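Local coordinates for protein argonaute (Marinitoga piezophila, PDB 5I4A), which cleaves complementary DNA, and also RNA, targets using short guide RNAs that carry a 5'-hydroxyl end, at residues T132-I137 with L149-F154; Y5-K10 with T549-Y554; L170-S175 with E205-N210. One frame throughout, in Å; residues are numbered along the deposited sequence.

Contact 1: T132-I137 with L149-F154; sequences TYKIKI and LPKFTF. With nucleotides of chain B.
The side chain of Tyr133 crosses Pro150 obliquely, its CE1 3.7 Å from Pro150 CB, where the two residues form a non-hydrogen-bonded pair of antiparallel strands. The end of the tyrosine ring comes back toward the neighbouring strand, and its hydroxyl reaches the carbonyl of Gly236. Hydrogen-bonded pairs flank this point. Lys134 and Leu149 exchange two nearly straight bonds, Leu149 N to Lys134 O at 2.9 Å; Thr132 and Lys151 exchange another two, with Lys151 N 2.7 Å from Thr132 O. On the opposite face of the sheet, Lys151 CG packs against Thr132 CB at 3.7 Å. Beyond it the lysine chain bends at chi3 (79°), which carries its end across Lys134, NZ 3.8 Å from Lys134 CD, and on to a hydrogen bond with Asn111. Lys134 itself runs out extended from a CG anti to the backbone N (chi1 172°), and this reach brings NZ between two phosphates of the guide: 2.8 Å from OP1 of C9 of chain B and 3.0 Å from OP1 of U10 of chain B. Lys136, two residues on along the same face, gives a hydrogen bond from NZ to OP1 of A11 of chain B at 2.8 Å. The lysine ends thus gather round the anionic backbone, which probably offsets their like charges. The lysines of one face reach the RNA, while Tyr133 on the other packs against protein. This is an antiparallel beta hairpin of strands 127-140 and 143-156 in linker L1, used here as a basic platform for consecutive guide phosphates.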
loop_
_atom_site.group_PDB
_atom_site.type_symbol
_atom_site.label_atom_id
_atom_site.label_comp_id
_atom_site.label_asym_id
_atom_site.label_seq_id
_atom_site.Cartn_x
_atom_site.Cartn_y
_atom_site.Cartn_z
ATOM N N THR A 132 18.087 -0.540 -12.194
ATOM C CA THR A 132 18.051 -0.591 -10.742
ATOM C C THR A 132 17.653 -1.988 -10.290
ATOM O O THR A 132 16.889 -2.684 -10.963
ATOM C CB THR A 132 17.072 0.464 -10.179
ATOM O OG1 THR A 132 17.439 1.760 -10.668
ATOM C CG2 THR A 132 17.093 0.490 -8.658
ATOM N N TYR A 133 18.196 -2.398 -9.145
ATOM C CA TYR A 133 17.851 -3.667 -8.517
ATOM C C TYR A 133 17.471 -3.417 -7.066
ATOM O O TYR A 133 18.246 -2.820 -6.311
ATOM C CB TYR A 133 19.015 -4.663 -8.589
ATOM C CG TYR A 133 19.250 -5.247 -9.964
ATOM C CD1 TYR A 133 18.433 -6.255 -10.456
ATOM C CD2 TYR A 133 20.299 -4.805 -10.761
ATOM C CE1 TYR A 133 18.644 -6.801 -11.706
ATOM C CE2 TYR A 133 20.519 -5.346 -12.015
ATOM C CZ TYR A 133 19.689 -6.344 -12.481
ATOM O OH TYR A 133 19.905 -6.885 -13.728
ATOM N N LYS A 134 16.277 -3.860 -6.685
ATOM C CA LYS A 134 15.829 -3.823 -5.301
ATOM C C LYS A 134 16.012 -5.205 -4.687
ATOM O O LYS A 134 15.589 -6.210 -5.270
ATOM C CB LYS A 134 14.368 -3.385 -5.199
ATOM C CG LYS A 134 13.804 -3.511 -3.796
ATOM C CD LYS A 134 12.595 -2.618 -3.587
ATOM C CE LYS A 134 12.016 -2.822 -2.195
ATOM N NZ LYS A 134 11.047 -1.759 -1.824
ATOM N N ILE A 135 16.631 -5.246 -3.511
ATOM C CA ILE A 135 17.082 -6.485 -2.890
ATOM C C ILE A 135 16.429 -6.613 -1.521
ATOM O O ILE A 135 16.427 -5.655 -0.740
ATOM C CB ILE A 135 18.617 -6.520 -2.768
ATOM C CG1 ILE A 135 19.273 -6.137 -4.096
ATOM C CG2 ILE A 135 19.077 -7.885 -2.347
ATOM C CD1 ILE A 135 19.118 -7.174 -5.180
ATOM N N LYS A 136 15.885 -7.794 -1.229
ATOM C CA LYS A 136 15.285 -8.080 0.066
ATOM C C LYS A 136 15.672 -9.486 0.505
ATOM O O LYS A 136 15.964 -10.354 -0.322
ATOM C CB LYS A 136 13.758 -7.941 0.024
ATOM C CG LYS A 136 13.275 -6.504 -0.081
ATOM C CD LYS A 136 13.752 -5.690 1.106
ATOM C CE LYS A 136 13.078 -4.332 1.157
ATOM N NZ LYS A 136 13.183 -3.733 2.516
ATOM N N ILE A 137 15.667 -9.702 1.818
ATOM C CA ILE A 137 16.088 -10.959 2.428
ATOM C C ILE A 137 14.855 -11.677 2.956
ATOM O O ILE A 137 14.023 -11.072 3.642
ATOM C CB ILE A 137 17.111 -10.721 3.552
ATOM C CG1 ILE A 137 18.402 -10.130 2.983
ATOM C CG2 ILE A 137 17.395 -12.011 4.307
ATOM C CD1 ILE A 137 19.432 -9.793 4.039
ATOM N N LEU A 149 14.791 -7.805 -7.581
ATOM C CA LEU A 149 13.767 -7.278 -8.466
ATOM C C LEU A 149 14.382 -6.251 -9.401
ATOM O O LEU A 149 14.700 -5.135 -8.958
ATOM C CB LEU A 149 12.636 -6.645 -7.662
ATOM C CG LEU A 149 11.510 -6.062 -8.518
ATOM C CD1 LEU A 149 10.692 -7.183 -9.137
ATOM C CD2 LEU A 149 10.631 -5.126 -7.705
ATOM N N PRO A 150 14.581 -6.568 -10.677
ATOM C CA PRO A 150 15.005 -5.538 -11.626
ATOM C C PRO A 150 13.924 -4.480 -11.788
ATOM O O PRO A 150 12.729 -4.785 -11.844
ATOM C CB PRO A 150 15.236 -6.321 -12.923
ATOM C CG PRO A 150 14.439 -7.573 -12.764
ATOM C CD PRO A 150 14.487 -7.896 -11.305
ATOM N N LYS A 151 14.354 -3.225 -11.840
ATOM C CA LYS A 151 13.453 -2.101 -12.068
ATOM C C LYS A 151 14.270 -0.970 -12.683
ATOM O O LYS A 151 15.402 -1.176 -13.135
ATOM C CB LYS A 151 12.753 -1.677 -10.771
ATOM C CG LYS A 151 13.650 -0.957 -9.775
ATOM C CD LYS A 151 12.840 -0.188 -8.742
ATOM C CE LYS A 151 12.296 -1.101 -7.659
ATOM N NZ LYS A 151 11.822 -0.320 -6.482
ATOM N N PHE A 152 13.700 0.232 -12.697
ATOM C CA PHE A 152 14.362 1.372 -13.308
ATOM C C PHE A 152 14.188 2.611 -12.445
ATOM O O PHE A 152 13.158 2.801 -11.794
ATOM C CB PHE A 152 13.833 1.636 -14.719
ATOM C CG PHE A 152 14.512 0.817 -15.770
ATOM C CD1 PHE A 152 15.681 1.264 -16.359
ATOM C CD2 PHE A 152 13.998 -0.410 -16.154
ATOM C CE1 PHE A 152 16.322 0.510 -17.322
ATOM C CE2 PHE A 152 14.637 -1.172 -17.115
ATOM C CZ PHE A 152 15.799 -0.708 -17.702
ATOM N N THR A 153 15.222 3.447 -12.451
ATOM C CA THR A 153 15.207 4.747 -11.800
ATOM C C THR A 153 15.559 5.795 -12.841
ATOM O O THR A 153 16.577 5.671 -13.532
ATOM C CB THR A 153 16.197 4.806 -10.635
ATOM O OG1 THR A 153 16.080 3.617 -9.845
ATOM C CG2 THR A 153 15.913 6.014 -9.758
ATOM N N PHE A 154 14.715 6.811 -12.963
ATOM C CA PHE A 154 14.907 7.877 -13.936
ATOM C C PHE A 154 15.360 9.127 -13.197
ATOM O O PHE A 154 14.613 9.678 -12.380
ATOM C CB PHE A 154 13.623 8.117 -14.729
ATOM C CG PHE A 154 13.103 6.878 -15.402
ATOM C CD1 PHE A 154 13.605 6.480 -16.631
ATOM C CD2 PHE A 154 12.138 6.094 -14.794
ATOM C CE1 PHE A 154 13.140 5.334 -17.246
ATOM C CE2 PHE A 154 11.671 4.946 -15.404
ATOM C CZ PHE A 154 12.173 4.564 -16.631
ATOM P P C B 9 10.209 1.836 -2.592
ATOM O OP1 C B 9 10.883 0.664 -3.203
ATOM O OP2 C B 9 9.023 2.429 -3.261
ATOM O "O5'" C B 9 9.805 1.452 -1.099
ATOM C "C5'" C B 9 10.749 0.846 -0.228
ATOM C "C4'" C B 9 10.796 1.526 1.116
ATOM O "O4'" C B 9 10.510 2.939 0.956
ATOM C "C3'" C B 9 9.777 1.052 2.141
ATOM O "O3'" C B 9 10.189 -0.124 2.819
ATOM C "C2'" C B 9 9.645 2.261 3.059
ATOM O "O2'" C B 9 10.740 2.326 3.960
ATOM C "C1'" C B 9 9.774 3.412 2.064
ATOM P P U B 10 9.588 -1.560 2.414
ATOM O OP1 U B 10 10.142 -1.904 1.084
ATOM O OP2 U B 10 8.117 -1.469 2.577
ATOM O "O5'" U B 10 10.203 -2.543 3.503
ATOM O "O3'" U B 10 11.729 -5.582 6.344
ATOM P P A B 11 13.302 -5.812 6.122
ATOM O OP1 A B 11 13.743 -4.930 5.013
ATOM O OP2 A B 11 13.553 -7.274 6.050
ATOM O "O5'" A B 11 13.963 -5.250 7.455
ATOM C "C5'" A B 11 13.975 -6.015 8.649
ATOM C "C4'" A B 11 15.003 -5.483 9.608
ATOM O "O4'" A B 11 16.327 -5.747 9.072
ATOM C "C3'" A B 11 14.958 -3.974 9.804
ATOM O "O3'" A B 11 14.025 -3.544 10.790
ATOM C "C2'" A B 11 16.408 -3.620 10.115
ATOM O "O2'" A B 11 16.730 -3.879 11.475
ATOM C "C1'" A B 11 17.156 -4.619 9.241
ATOM N N9 A B 11 17.448 -4.061 7.908
ATOM C C8 A B 11 16.660 -4.037 6.780
ATOM N N7 A B 11 17.234 -3.460 5.750
ATOM C C5 A B 11 18.480 -3.082 6.244
ATOM C C6 A B 11 19.581 -2.424 5.671
ATOM N N6 A B 11 19.617 -2.002 4.399
ATOM N N1 A B 11 20.657 -2.213 6.454
ATOM C C2 A B 11 20.643 -2.629 7.727
ATOM N N3 A B 11 19.671 -3.254 8.380
ATOM C C4 A B 11 18.616 -3.448 7.570
#

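Contact 2: Y5-K10 with T549-Y554; sequences YLNLYK and TNINSY
An interdomain junction, between the N-terminal segment 5-10 and the PIWI loop 549-554, is built round one asparagine whose amide bonds to the backbone of the facing loop. The amide of Asn7 grips that loop with both ends: ND2 gives a nearly straight bond (177°) to Asn550 O at 3.0 Å, coplanar with the Asn7 amide and in the carbonyl plane of its acceptor, while OD1 receives Asn552 N at 2.8 Å from well above its own carbonyl plane. Asn7 CG sits between the backbone N and the carbonyl carbon (chi1 66°), which sets the amide against the loop, and Asn7 N adds a third bond to Asn552 O at 3.1 Å. Next along the chain, Ser553 OG makes a weak bond to Tyr5 O and also accepts from Asp555 N. The rings of Tyr5 and Tyr554 form an offset stack, centroids 4.6 Å apart and planes only 16° from parallel, although the two side chains cross at about a right angle. Tyr554 CE2 rests over one face of Tyr5, toward its rim, 3.3 Å from Tyr5 CD1, and Tyr554 OH lies near Tyr5 CB. At the ring edge of Tyr5, its hydroxyl donates to that of Tyr9. An apolar patch lies beside the asparagine: Leu8 CD2 meets Ile551 CG1 at 3.6 Å, and Leu6 CD1 approaches Ile551 CG2 from the same segment. Leu6 and Ile551 also pack on Leu564 of strand 560-565. Leu8 and Ile551 touch His138 of strand 127-140, and Asn7 pairs its backbone with Ile148 on strand 143-156, so the junction is wedged between the L1 hairpin and the edge region of the PIWI sheet.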
loop_
_atom_site.group_PDB
_atom_site.type_symbol
_atom_site.label_atom_id
_atom_site.label_comp_id
_atom_site.label_asym_id
_atom_site.label_seq_id
_atom_site.Cartn_x
_atom_site.Cartn_y
_atom_site.Cartn_z
ATOM N N TYR A 5 9.261 -19.509 -12.505
ATOM C CA TYR A 5 10.441 -18.892 -11.917
ATOM C C TYR A 5 10.038 -17.873 -10.860
ATOM O O TYR A 5 9.063 -17.137 -11.030
ATOM C CB TYR A 5 11.280 -18.218 -13.009
ATOM C CG TYR A 5 12.263 -17.169 -12.525
ATOM C CD1 TYR A 5 11.871 -15.843 -12.356
ATOM C CD2 TYR A 5 13.590 -17.494 -12.264
ATOM C CE1 TYR A 5 12.761 -14.881 -11.925
ATOM C CE2 TYR A 5 14.491 -16.533 -11.836
ATOM C CZ TYR A 5 14.069 -15.228 -11.666
ATOM O OH TYR A 5 14.955 -14.265 -11.238
ATOM N N LEU A 6 10.795 -17.836 -9.768
ATOM C CA LEU A 6 10.719 -16.752 -8.801
ATOM C C LEU A 6 12.087 -16.094 -8.693
ATOM O O LEU A 6 13.121 -16.748 -8.857
ATOM C CB LEU A 6 10.262 -17.241 -7.418
ATOM C CG LEU A 6 8.814 -17.716 -7.280
ATOM C CD1 LEU A 6 8.469 -17.961 -5.815
ATOM C CD2 LEU A 6 7.851 -16.716 -7.909
ATOM N N ASN A 7 12.089 -14.793 -8.416
ATOM C CA ASN A 7 13.337 -14.038 -8.307
ATOM C C ASN A 7 14.054 -14.271 -6.981
ATOM O O ASN A 7 14.673 -13.357 -6.433
ATOM C CB ASN A 7 13.052 -12.552 -8.522
ATOM C CG ASN A 7 12.195 -11.951 -7.422
ATOM O OD1 ASN A 7 11.489 -12.661 -6.710
ATOM N ND2 ASN A 7 12.255 -10.630 -7.283
ATOM N N LEU A 8 13.989 -15.487 -6.451
ATOM C CA LEU A 8 14.600 -15.830 -5.177
ATOM C C LEU A 8 15.921 -16.548 -5.410
ATOM O O LEU A 8 16.043 -17.368 -6.327
ATOM C CB LEU A 8 13.661 -16.706 -4.346
ATOM C CG LEU A 8 12.385 -16.000 -3.891
ATOM C CD1 LEU A 8 11.407 -16.982 -3.265
ATOM C CD2 LEU A 8 12.739 -14.893 -2.914
ATOM N N TYR A 9 16.911 -16.234 -4.580
ATOM C CA TYR A 9 18.244 -16.800 -4.710
ATOM C C TYR A 9 18.729 -17.266 -3.347
ATOM O O TYR A 9 18.720 -16.496 -2.381
ATOM C CB TYR A 9 19.212 -15.784 -5.320
ATOM C CG TYR A 9 18.855 -15.429 -6.746
ATOM C CD1 TYR A 9 19.291 -16.216 -7.805
ATOM C CD2 TYR A 9 18.066 -14.325 -7.032
ATOM C CE1 TYR A 9 18.961 -15.905 -9.110
ATOM C CE2 TYR A 9 17.732 -14.004 -8.336
ATOM C CZ TYR A 9 18.182 -14.797 -9.369
ATOM O OH TYR A 9 17.854 -14.488 -10.668
ATOM N N LYS A 10 19.151 -18.525 -3.279
ATOM C CA LYS A 10 19.530 -19.129 -2.010
ATOM C C LYS A 10 20.857 -18.562 -1.523
ATOM O O LYS A 10 21.827 -18.478 -2.282
ATOM C CB LYS A 10 19.621 -20.646 -2.162
ATOM C CG LYS A 10 19.720 -21.407 -0.856
ATOM C CD LYS A 10 19.621 -22.907 -1.103
ATOM C CE LYS A 10 19.821 -23.696 0.180
ATOM N NZ LYS A 10 18.789 -23.363 1.198
ATOM N N THR A 549 5.779 -6.834 -1.009
ATOM C CA THR A 549 6.729 -7.930 -1.138
ATOM C C THR A 549 7.560 -7.761 -2.405
ATOM O O THR A 549 7.068 -7.292 -3.438
ATOM C CB THR A 549 6.018 -9.287 -1.143
ATOM O OG1 THR A 549 6.993 -10.338 -1.158
ATOM C CG2 THR A 549 5.128 -9.433 -2.357
ATOM N N ASN A 550 8.835 -8.125 -2.309
ATOM C CA ASN A 550 9.780 -7.994 -3.408
ATOM C C ASN A 550 9.860 -9.252 -4.266
ATOM O O ASN A 550 10.572 -9.256 -5.276
ATOM C CB ASN A 550 11.168 -7.657 -2.854
ATOM C CG ASN A 550 12.062 -6.996 -3.877
ATOM O OD1 ASN A 550 11.667 -6.032 -4.529
ATOM N ND2 ASN A 550 13.275 -7.515 -4.030
ATOM N N ILE A 551 9.152 -10.311 -3.890
ATOM C CA ILE A 551 9.193 -11.566 -4.632
ATOM C C ILE A 551 8.279 -11.456 -5.842
ATOM O O ILE A 551 7.089 -11.138 -5.713
ATOM C CB ILE A 551 8.786 -12.740 -3.731
ATOM C CG1 ILE A 551 9.749 -12.853 -2.548
ATOM C CG2 ILE A 551 8.734 -14.037 -4.533
ATOM C CD1 ILE A 551 9.264 -13.762 -1.437
ATOM N N ASN A 552 8.826 -11.721 -7.022
ATOM C CA ASN A 552 8.067 -11.537 -8.250
ATOM C C ASN A 552 8.633 -12.473 -9.314
ATOM O O ASN A 552 9.355 -13.425 -9.000
ATOM C CB ASN A 552 8.096 -10.056 -8.667
ATOM C CG ASN A 552 6.788 -9.599 -9.272
ATOM O OD1 ASN A 552 6.115 -10.361 -9.964
ATOM N ND2 ASN A 552 6.416 -8.354 -9.006
ATOM N N SER A 553 8.312 -12.196 -10.575
ATOM C CA SER A 553 8.668 -13.077 -11.679
ATOM C C SER A 553 8.394 -12.366 -12.994
ATOM O O SER A 553 7.576 -11.445 -13.064
ATOM C CB SER A 553 7.877 -14.385 -11.622
ATOM O OG SER A 553 7.972 -15.088 -12.849
ATOM N N TYR A 554 9.082 -12.818 -14.043
ATOM C CA TYR A 554 8.722 -12.414 -15.396
ATOM C C TYR A 554 7.544 -13.210 -15.941
ATOM O O TYR A 554 6.937 -12.790 -16.931
ATOM C CB TYR A 554 9.924 -12.536 -16.341
ATOM C CG TYR A 554 10.684 -13.844 -16.258
ATOM C CD1 TYR A 554 10.205 -14.996 -16.875
ATOM C CD2 TYR A 554 11.896 -13.921 -15.583
ATOM C CE1 TYR A 554 10.904 -16.190 -16.805
ATOM C CE2 TYR A 554 12.602 -15.108 -15.512
ATOM C CZ TYR A 554 12.101 -16.240 -16.122
ATOM O OH TYR A 554 12.799 -17.424 -16.051
#

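Contact 3: L170-S175 with E205-N210; sequences LYNIKS and ENYLFN. With nucleotides of chain B.
Asn172 sets its amide over one face of the Tyr207 ring, the two planes 86° apart, with ND2 3.1 Å from Tyr207 CZ and nearer the rim than the centre. Its CG lies opposite the backbone N (chi1 -175°), a setting that sends ND2 across to the tyrosine while OD1 turns back to its own segment. There OD1 accepts Ser175 N at 2.7 Å in an Asx motif, with a weak bond from Lys174 N, and lies against C6 of U20 of chain B. With an alanine here, the Tyr207 face would lose its amide cover and the turn beside the RNA, without an acceptor for Ser175 N, would probably become freer to move. Leu170, on the same sheet face, lies side by side with Phe209, pointing the same way. Its CD2 makes a CH-pi contact over the phenylalanine face, 3.6 Å from the centroid and 20° off the normal, and Tyr181 meets that ring edge-to-face. Leu170 CB lies at the edge of the Tyr207 ring. The backbones are joined by the hydrogen-bonded pair Tyr171 and Leu208, and by Ile173 N to Asn206 O at 2.9 Å. Where the strand pairing ends, Lys174 CD lies 3.4 Å from Asn206 ND2, and Ile173 CG2 packs on Asn206 CB. Tyr207 OH takes a weak bond from N3 of U21 of chain B at 3.3 Å. Strands 169-172 and 207-211 thus form an antiparallel pair in the PAZ domain, whose turn and tyrosine meet consecutive guide nucleotides, consistent with the binding of the guide 3' end known for PAZ domains.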
loop_
_atom_site.group_PDB
_atom_site.type_symbol
_atom_site.label_atom_id
_atom_site.label_comp_id
_atom_site.label_asym_id
_atom_site.label_seq_id
_atom_site.Cartn_x
_atom_site.Cartn_y
_atom_site.Cartn_z
ATOM N N LEU A 170 14.013 15.559 -5.154
ATOM C CA LEU A 170 15.450 15.418 -5.332
ATOM C C LEU A 170 15.930 14.152 -4.638
ATOM O O LEU A 170 15.544 13.876 -3.497
ATOM C CB LEU A 170 16.193 16.626 -4.757
ATOM C CG LEU A 170 15.787 18.002 -5.276
ATOM C CD1 LEU A 170 16.342 19.087 -4.384
ATOM C CD2 LEU A 170 16.279 18.192 -6.691
ATOM N N TYR A 171 16.770 13.389 -5.327
ATOM C CA TYR A 171 17.399 12.205 -4.760
ATOM C C TYR A 171 18.839 12.534 -4.390
ATOM O O TYR A 171 19.601 13.029 -5.227
ATOM C CB TYR A 171 17.355 11.034 -5.744
ATOM C CG TYR A 171 18.355 9.944 -5.431
ATOM C CD1 TYR A 171 18.265 9.209 -4.258
ATOM C CD2 TYR A 171 19.387 9.649 -6.313
ATOM C CE1 TYR A 171 19.176 8.212 -3.969
ATOM C CE2 TYR A 171 20.303 8.652 -6.032
ATOM C CZ TYR A 171 20.194 7.939 -4.858
ATOM O OH TYR A 171 21.103 6.947 -4.572
ATOM N N ASN A 172 19.204 12.266 -3.138
ATOM C CA ASN A 172 20.553 12.533 -2.655
ATOM C C ASN A 172 21.435 11.323 -2.931
ATOM O O ASN A 172 21.118 10.204 -2.511
ATOM C CB ASN A 172 20.547 12.859 -1.163
ATOM C CG ASN A 172 21.919 13.255 -0.651
ATOM O OD1 ASN A 172 22.764 12.402 -0.378
ATOM N ND2 ASN A 172 22.149 14.556 -0.519
ATOM N N ILE A 173 22.550 11.554 -3.629
ATOM C CA ILE A 173 23.444 10.464 -4.009
ATOM C C ILE A 173 24.063 9.806 -2.783
ATOM O O ILE A 173 24.279 8.588 -2.767
ATOM C CB ILE A 173 24.514 10.984 -4.992
ATOM C CG1 ILE A 173 25.462 9.865 -5.422
ATOM C CG2 ILE A 173 25.301 12.125 -4.386
ATOM C CD1 ILE A 173 26.772 9.783 -4.638
ATOM N N LYS A 174 24.346 10.584 -1.737
ATOM C CA LYS A 174 25.058 10.042 -0.582
ATOM C C LYS A 174 24.123 9.297 0.365
ATOM O O LYS A 174 24.355 8.126 0.682
ATOM C CB LYS A 174 25.786 11.162 0.166
ATOM C CG LYS A 174 27.257 11.326 -0.203
ATOM C CD LYS A 174 27.424 11.914 -1.591
ATOM C CE LYS A 174 28.874 11.878 -2.040
ATOM N NZ LYS A 174 28.982 11.712 -3.516
ATOM N N SER A 175 23.063 9.960 0.829
ATOM C CA SER A 175 22.206 9.364 1.848
ATOM C C SER A 175 21.200 8.381 1.266
ATOM O O SER A 175 20.763 7.461 1.967
ATOM C CB SER A 175 21.461 10.458 2.611
ATOM O OG SER A 175 20.564 11.145 1.755
ATOM N N GLU A 205 25.503 19.668 -5.605
ATOM C CA GLU A 205 25.911 18.725 -6.638
ATOM C C GLU A 205 25.598 17.279 -6.276
ATOM O O GLU A 205 25.607 16.419 -7.161
ATOM C CB GLU A 205 27.410 18.866 -6.923
ATOM C CG GLU A 205 28.322 18.279 -5.852
ATOM C CD GLU A 205 28.774 19.303 -4.827
ATOM O OE1 GLU A 205 28.203 20.413 -4.798
ATOM O OE2 GLU A 205 29.701 18.995 -4.046
ATOM N N ASN A 206 25.322 16.993 -5.005
ATOM C CA ASN A 206 24.948 15.653 -4.574
ATOM C C ASN A 206 23.467 15.358 -4.778
ATOM O O ASN A 206 22.994 14.299 -4.351
ATOM C CB ASN A 206 25.316 15.446 -3.101
ATOM C CG ASN A 206 26.809 15.282 -2.892
ATOM O OD1 ASN A 206 27.562 15.089 -3.844
ATOM N ND2 ASN A 206 27.241 15.346 -1.638
ATOM N N TYR A 207 22.731 16.258 -5.419
ATOM C CA TYR A 207 21.291 16.124 -5.579
ATOM C C TYR A 207 20.944 15.994 -7.054
ATOM O O TYR A 207 21.374 16.811 -7.874
ATOM C CB TYR A 207 20.560 17.317 -4.959
ATOM C CG TYR A 207 20.658 17.346 -3.452
ATOM C CD1 TYR A 207 21.843 17.700 -2.826
ATOM C CD2 TYR A 207 19.570 17.010 -2.656
ATOM C CE1 TYR A 207 21.945 17.714 -1.457
ATOM C CE2 TYR A 207 19.664 17.031 -1.277
ATOM C CZ TYR A 207 20.855 17.389 -0.685
ATOM O OH TYR A 207 20.969 17.413 0.685
ATOM N N LEU A 208 20.174 14.962 -7.381
ATOM C CA LEU A 208 19.650 14.750 -8.717
ATOM C C LEU A 208 18.130 14.753 -8.661
ATOM O O LEU A 208 17.532 14.452 -7.624
ATOM C CB LEU A 208 20.144 13.426 -9.312
ATOM C CG LEU A 208 21.656 13.268 -9.478
ATOM C CD1 LEU A 208 21.987 11.911 -10.078
ATOM C CD2 LEU A 208 22.214 14.388 -10.339
ATOM N N PHE A 209 17.507 15.101 -9.781
ATOM C CA PHE A 209 16.055 15.059 -9.874
ATOM C C PHE A 209 15.595 13.633 -10.142
ATOM O O PHE A 209 16.140 12.949 -11.013
ATOM C CB PHE A 209 15.558 15.994 -10.975
ATOM C CG PHE A 209 15.443 17.424 -10.541
ATOM C CD1 PHE A 209 14.419 17.819 -9.698
ATOM C CD2 PHE A 209 16.354 18.372 -10.971
ATOM C CE1 PHE A 209 14.304 19.133 -9.295
ATOM C CE2 PHE A 209 16.245 19.687 -10.568
ATOM C CZ PHE A 209 15.220 20.067 -9.725
ATOM N N ASN A 210 14.596 13.186 -9.389
ATOM C CA ASN A 210 14.022 11.858 -9.550
ATOM C C ASN A 210 12.678 11.982 -10.256
ATOM O O ASN A 210 11.817 12.761 -9.832
ATOM C CB ASN A 210 13.853 11.172 -8.195
ATOM C CG ASN A 210 13.397 9.734 -8.321
ATOM O OD1 ASN A 210 13.731 9.047 -9.288
ATOM N ND2 ASN A 210 12.625 9.271 -7.346
ATOM P P U B 20 25.533 10.161 7.003
ATOM O OP1 U B 20 25.117 11.125 8.055
ATOM O OP2 U B 20 24.565 9.782 5.939
ATOM O "O5'" U B 20 26.873 10.672 6.305
ATOM C "C5'" U B 20 27.151 12.058 6.149
ATOM C "C4'" U B 20 27.077 12.480 4.700
ATOM O "O4'" U B 20 25.790 12.097 4.160
ATOM C "C3'" U B 20 27.175 13.982 4.442
ATOM O "O3'" U B 20 28.517 14.432 4.325
ATOM C "C2'" U B 20 26.375 14.181 3.154
ATOM O "O2'" U B 20 27.190 13.978 2.009
ATOM C "C1'" U B 20 25.343 13.052 3.227
ATOM N N1 U B 20 23.972 13.494 3.585
ATOM C C2 U B 20 23.632 13.830 4.889
ATOM O O2 U B 20 24.400 13.808 5.833
ATOM N N3 U B 20 22.321 14.203 5.067
ATOM C C4 U B 20 21.332 14.278 4.111
ATOM O O4 U B 20 20.201 14.637 4.441
ATOM C C5 U B 20 21.755 13.916 2.795
ATOM C C6 U B 20 23.024 13.546 2.591
ATOM P P U B 21 29.358 14.929 5.606
ATOM O OP1 U B 21 30.258 16.023 5.140
ATOM O OP2 U B 21 29.986 13.736 6.217
ATOM O "O5'" U B 21 28.264 15.442 6.656
ATOM C "C5'" U B 21 27.893 16.822 6.742
ATOM C "C4'" U B 21 27.471 17.351 5.389
ATOM O "O4'" U B 21 26.085 17.005 5.134
ATOM C "C3'" U B 21 27.609 18.860 5.118
ATOM O "O3'" U B 21 28.525 19.115 4.052
ATOM C "C2'" U B 21 26.209 19.299 4.658
ATOM O "O2'" U B 21 26.223 20.165 3.539
ATOM C "C1'" U B 21 25.515 17.985 4.307
ATOM N N1 U B 21 24.059 18.053 4.524
ATOM C C2 U B 21 23.291 18.452 3.439
ATOM O O2 U B 21 23.736 18.700 2.350
ATOM N N3 U B 21 21.948 18.556 3.626
ATOM C C4 U B 21 21.287 18.310 4.797
ATOM O O4 U B 21 20.067 18.442 4.821
ATOM C C5 U B 21 22.116 17.913 5.897
ATOM C C6 U B 21 23.447 17.806 5.734
#

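All three contacts reach one large antiparallel sheet and are buried, but contacts 2 and 3 each include an exposed residue, Tyr554 and Lys174, whereas no touching residue of contact 1 is exposed. Contacts 1 and 2, with centres about 12 Å apart, touch directly: Asn550 of contact 2 probably gives a hydrogen bond to Lys134 O of contact 1. Contact 3, in the PAZ domain, is joined to contact 1 through the sheet, strand 207-211 pairing with strand 143-156. Contact 1 is strand pairing with lysines for guide phosphates; contact 3 is strand pairing whose aromatic and polar groups meet bases and a sugar; contact 2 lacks regular pairing and ties distant domains through an asparagine and stacked tyrosines.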